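Local coordinates for pirin family protein (Acinetobacter baumannii, PDB 6D0P) that probably acts as a metal-dependent quercetin 2,3-dioxygenase of the pirin family, with a manganese ion bound in its N-terminal cupin domain, at residues L42-A47 with E124-W129. Sequence-based numbering, arbitrary orientation.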
ATOM      1  N   LEU A  42       7.391   3.454   0.641  1.00 13.36           N
ATOM      2  CA  LEU A  42       8.202   3.646  -0.588  1.00 13.83           C
ATOM      3  C   LEU A  42       7.366   4.046  -1.810  1.00 14.41           C
ATOM      4  O   LEU A  42       7.865   4.795  -2.664  1.00 15.33           O
ATOM      5  CB  LEU A  42       8.906   2.329  -0.920  1.00 13.78           C
ATOM      6  CG  LEU A  42      10.066   1.932  -0.013  1.00 13.82           C
ATOM      7  CD1 LEU A  42      10.480   0.499  -0.297  1.00 14.41           C
ATOM      8  CD2 LEU A  42      11.223   2.910  -0.175  1.00 13.93           C
ATOM      9  N   LEU A  43       6.148   3.559  -1.906  1.00 14.14           N
ATOM     10  CA  LEU A  43       5.360   3.744  -3.115  1.00 15.33           C
ATOM     11  C   LEU A  43       3.898   3.405  -2.849  1.00 14.75           C
ATOM     12  O   LEU A  43       3.603   2.480  -2.113  1.00 13.54           O
ATOM     13  CB  LEU A  43       5.916   2.808  -4.188  1.00 18.36           C
ATOM     14  CG  LEU A  43       5.297   2.963  -5.569  1.00 21.41           C
ATOM     15  CD1 LEU A  43       6.337   3.396  -6.582  1.00 25.98           C
ATOM     16  CD2 LEU A  43       4.595   1.706  -5.986  1.00 24.34           C
ATOM     17  N   LEU A  44       3.005   4.145  -3.492  1.00 14.55           N
ATOM     18  CA  LEU A  44       1.565   3.837  -3.442  1.00 15.53           C
ATOM     19  C   LEU A  44       0.991   4.051  -4.839  1.00 15.16           C
ATOM     20  O   LEU A  44       1.069   5.177  -5.415  1.00 14.40           O
ATOM     21  CB  LEU A  44       0.826   4.699  -2.408  1.00 17.22           C
ATOM     22  CG  LEU A  44      -0.593   4.233  -2.065  1.00 20.01           C
ATOM     23  CD1 LEU A  44      -1.118   4.931  -0.817  1.00 24.03           C
ATOM     24  CD2 LEU A  44      -1.563   4.457  -3.216  1.00 20.53           C
ATOM     25  N   ASP A  45       0.468   2.959  -5.382  1.00 15.21           N
ATOM     26  CA  ASP A  45      -0.221   2.961  -6.675  1.00 15.66           C
ATOM     27  C   ASP A  45      -1.696   2.644  -6.426  1.00 14.35           C
ATOM     28  O   ASP A  45      -2.024   1.626  -5.790  1.00 14.95           O
ATOM     29  CB  ASP A  45       0.337   1.926  -7.643  1.00 17.11           C
ATOM     30  CG  ASP A  45       1.597   2.348  -8.374  1.00 20.51           C
ATOM     31  OD1 ASP A  45       1.903   3.566  -8.380  1.00 22.11           O
ATOM     32  OD2 ASP A  45       2.239   1.438  -8.972  1.00 23.45           O
ATOM     33  N   TYR A  46      -2.571   3.492  -6.938  1.00 13.65           N
ATOM     34  CA  TYR A  46      -4.002   3.272  -6.757  1.00 13.86           C
ATOM     35  C   TYR A  46      -4.688   2.966  -8.085  1.00 13.51           C
ATOM     36  O   TYR A  46      -4.745   3.818  -8.977  1.00 13.21           O
ATOM     37  CB  TYR A  46      -4.639   4.498  -6.100  1.00 13.98           C
ATOM     38  CG  TYR A  46      -6.143   4.497  -6.026  1.00 14.62           C
ATOM     39  CD1 TYR A  46      -6.845   3.383  -5.610  1.00 15.86           C
ATOM     40  CD2 TYR A  46      -6.870   5.640  -6.301  1.00 15.94           C
ATOM     41  CE1 TYR A  46      -8.233   3.391  -5.503  1.00 16.37           C
ATOM     42  CE2 TYR A  46      -8.255   5.665  -6.194  1.00 17.11           C
ATOM     43  CZ  TYR A  46      -8.944   4.534  -5.805  1.00 16.52           C
ATOM     44  OH  TYR A  46     -10.315   4.547  -5.706  1.00 16.92           O
ATOM     45  N   ALA A  47      -5.215   1.758  -8.218  1.00 14.74           N
ATOM     46  CA  ALA A  47      -6.045   1.442  -9.374  1.00 14.89           C
ATOM     47  C   ALA A  47      -7.469   1.889  -9.038  1.00 16.12           C
ATOM     48  O   ALA A  47      -8.193   1.170  -8.335  1.00 17.26           O
ATOM     49  CB  ALA A  47      -5.992  -0.025  -9.688  1.00 16.17           C
ATOM     50  N   GLU A 124     -10.662  -2.419  -8.594  1.00 13.67           N
ATOM     51  CA  GLU A 124     -10.156  -1.326  -7.776  1.00 13.87           C
ATOM     52  C   GLU A 124      -9.222  -1.932  -6.735  1.00 14.27           C
ATOM     53  O   GLU A 124      -9.604  -2.882  -6.050  1.00 13.48           O
ATOM     54  CB  GLU A 124     -11.309  -0.565  -7.109  1.00 15.09           C
ATOM     55  CG  GLU A 124     -10.849   0.625  -6.261  1.00 15.33           C
ATOM     56  CD  GLU A 124     -11.955   1.300  -5.458  1.00 17.10           C
ATOM     57  OE1 GLU A 124     -13.025   0.650  -5.271  1.00 17.68           O
ATOM     58  OE2 GLU A 124     -11.736   2.470  -5.000  1.00 18.33           O
HETATM   59  N   MSE A 125      -8.008  -1.400  -6.636  0.70 14.93           N
HETATM   60  CA  MSE A 125      -7.046  -1.912  -5.666  0.70 16.92           C
HETATM   61  C   MSE A 125      -6.012  -0.887  -5.351  0.70 15.30           C
HETATM   62  O   MSE A 125      -5.916   0.121  -6.027  0.70 14.50           O
HETATM   63  CB  MSE A 125      -6.384  -3.212  -6.165  0.70 21.51           C
HETATM   64  CG  MSE A 125      -5.442  -3.047  -7.345  0.70 28.32           C
HETATM   65 SE   MSE A 125      -4.056  -4.479  -7.386  0.70 41.58          SE
HETATM   66  CE  MSE A 125      -2.595  -3.203  -7.086  0.70 41.83           C
ATOM     67  N   VAL A 126      -5.269  -1.140  -4.281  1.00 13.86           N
ATOM     68  CA  VAL A 126      -4.111  -0.336  -3.887  1.00 13.98           C
ATOM     69  C   VAL A 126      -2.912  -1.282  -3.739  1.00 13.85           C
ATOM     70  O   VAL A 126      -3.066  -2.425  -3.196  1.00 14.44           O
ATOM     71  CB  VAL A 126      -4.346   0.429  -2.567  1.00 14.67           C
ATOM     72  CG1 VAL A 126      -3.033   0.836  -1.902  1.00 14.42           C
ATOM     73  CG2 VAL A 126      -5.225   1.648  -2.794  1.00 16.05           C
ATOM     74  N   GLN A 127      -1.769  -0.868  -4.271  1.00 13.77           N
ATOM     75  CA  GLN A 127      -0.504  -1.548  -3.978  1.00 15.54           C
ATOM     76  C   GLN A 127       0.427  -0.541  -3.290  1.00 14.33           C
ATOM     77  O   GLN A 127       0.687   0.566  -3.803  1.00 13.98           O
ATOM     78  CB  GLN A 127       0.176  -2.217  -5.180  1.00 18.75           C
ATOM     79  CG  GLN A 127       1.458  -2.956  -4.747  1.00 23.46           C
ATOM     80  CD  GLN A 127       2.023  -3.945  -5.744  1.00 28.62           C
ATOM     81  OE1 GLN A 127       3.100  -3.721  -6.320  1.00 28.34           O
ATOM     82  NE2 GLN A 127       1.294  -5.043  -5.965  1.00 28.53           N
ATOM     83  N   LEU A 128       0.866  -0.924  -2.096  1.00 12.58           N
ATOM     84  CA  LEU A 128       1.736  -0.138  -1.259  1.00 13.19           C
ATOM     85  C   LEU A 128       3.064  -0.876  -1.063  1.00 13.79           C
ATOM     86  O   LEU A 128       3.073  -2.069  -0.703  1.00 14.88           O
ATOM     87  CB  LEU A 128       1.031   0.052   0.090  1.00 14.47           C
ATOM     88  CG  LEU A 128       1.859   0.675   1.215  1.00 15.51           C
ATOM     89  CD1 LEU A 128       2.067   2.150   0.964  1.00 15.61           C
ATOM     90  CD2 LEU A 128       1.175   0.494   2.560  1.00 16.83           C
ATOM     91  N   TRP A 129       4.173  -0.208  -1.303  1.00 12.42           N
ATOM     92  CA  TRP A 129       5.470  -0.771  -1.008  1.00 12.85           C
ATOM     93  C   TRP A 129       5.932  -0.211   0.344  1.00 12.94           C
ATOM     94  O   TRP A 129       5.872   1.003   0.542  1.00 12.28           O
ATOM     95  CB  TRP A 129       6.473  -0.411  -2.083  1.00 13.24           C
ATOM     96  CG  TRP A 129       6.242  -1.020  -3.428  1.00 14.62           C
ATOM     97  CD1 TRP A 129       5.139  -1.687  -3.891  1.00 15.72           C
ATOM     98  CD2 TRP A 129       7.143  -0.914  -4.539  1.00 15.87           C
ATOM     99  NE1 TRP A 129       5.336  -2.066  -5.190  1.00 16.18           N
ATOM    100  CE2 TRP A 129       6.553  -1.604  -5.617  1.00 16.32           C
ATOM    101  CE3 TRP A 129       8.425  -0.373  -4.698  1.00 16.96           C
ATOM    102  CZ2 TRP A 129       7.189  -1.716  -6.852  1.00 17.60           C
ATOM    103  CZ3 TRP A 129       9.060  -0.496  -5.915  1.00 17.90           C
ATOM    104  CH2 TRP A 129       8.438  -1.142  -6.982  1.00 17.92           C
TER
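Two residues, L42 and L43, stand opposite the single W129, the pattern of a classic beta bulge: L42 N donates to W129 O over 2.9 Å, while the next residue's carbonyl, L43 O, accepts from W129 N. The side chains of L43 and W129 run alongside each other in the same direction. With CG anti to the backbone N (chi1 -174°), L43 sets CD2 over one face of the indole, 3.8 Å from the centroid of the five-membered ring and 6° off its normal, a CH-pi contact. The ring's rotation is also fixed at its edge, where NE1 of W129 donates to OE1 of Q127 at 3.0 Å with the acceptor almost in the indole plane. NE2 of Q127 in turn bonds to E110, a manganese ligand, which makes Q127 a second-shell residue of the metal site. On the other face, the L44 and V126 side chains pass at a slant, CD2 of L44 4.1 Å from CG1 of V126. The two segments run almost exactly antiparallel, as parts of neighbouring strands 41-52 and 121-131 of the N-terminal cupin beta-sandwich. D45 and Q127 form a hydrogen-bonded pair in which the bond from D45 N to Q127 O is nearly straight, 174° at the hydrogen; OD1 of D45 is hydrogen-bonded to ND2 of N27 on strand 23-30. At Y46 the ring's CD1 lies 3.7 Å from V126 CG2, and the hydroxyl OH donates to E124 OE2 over a short 2.6 Å. That oxygen is met on its anti side, slightly out of the carboxylate plane. It also forms a salt bridge with K247 of strand 245-253 in the C-terminal cupin domain; that positive charge would probably favour the ionised carboxylate. Finally, A47 pairs with the selenomethionine M125 through two backbone bonds.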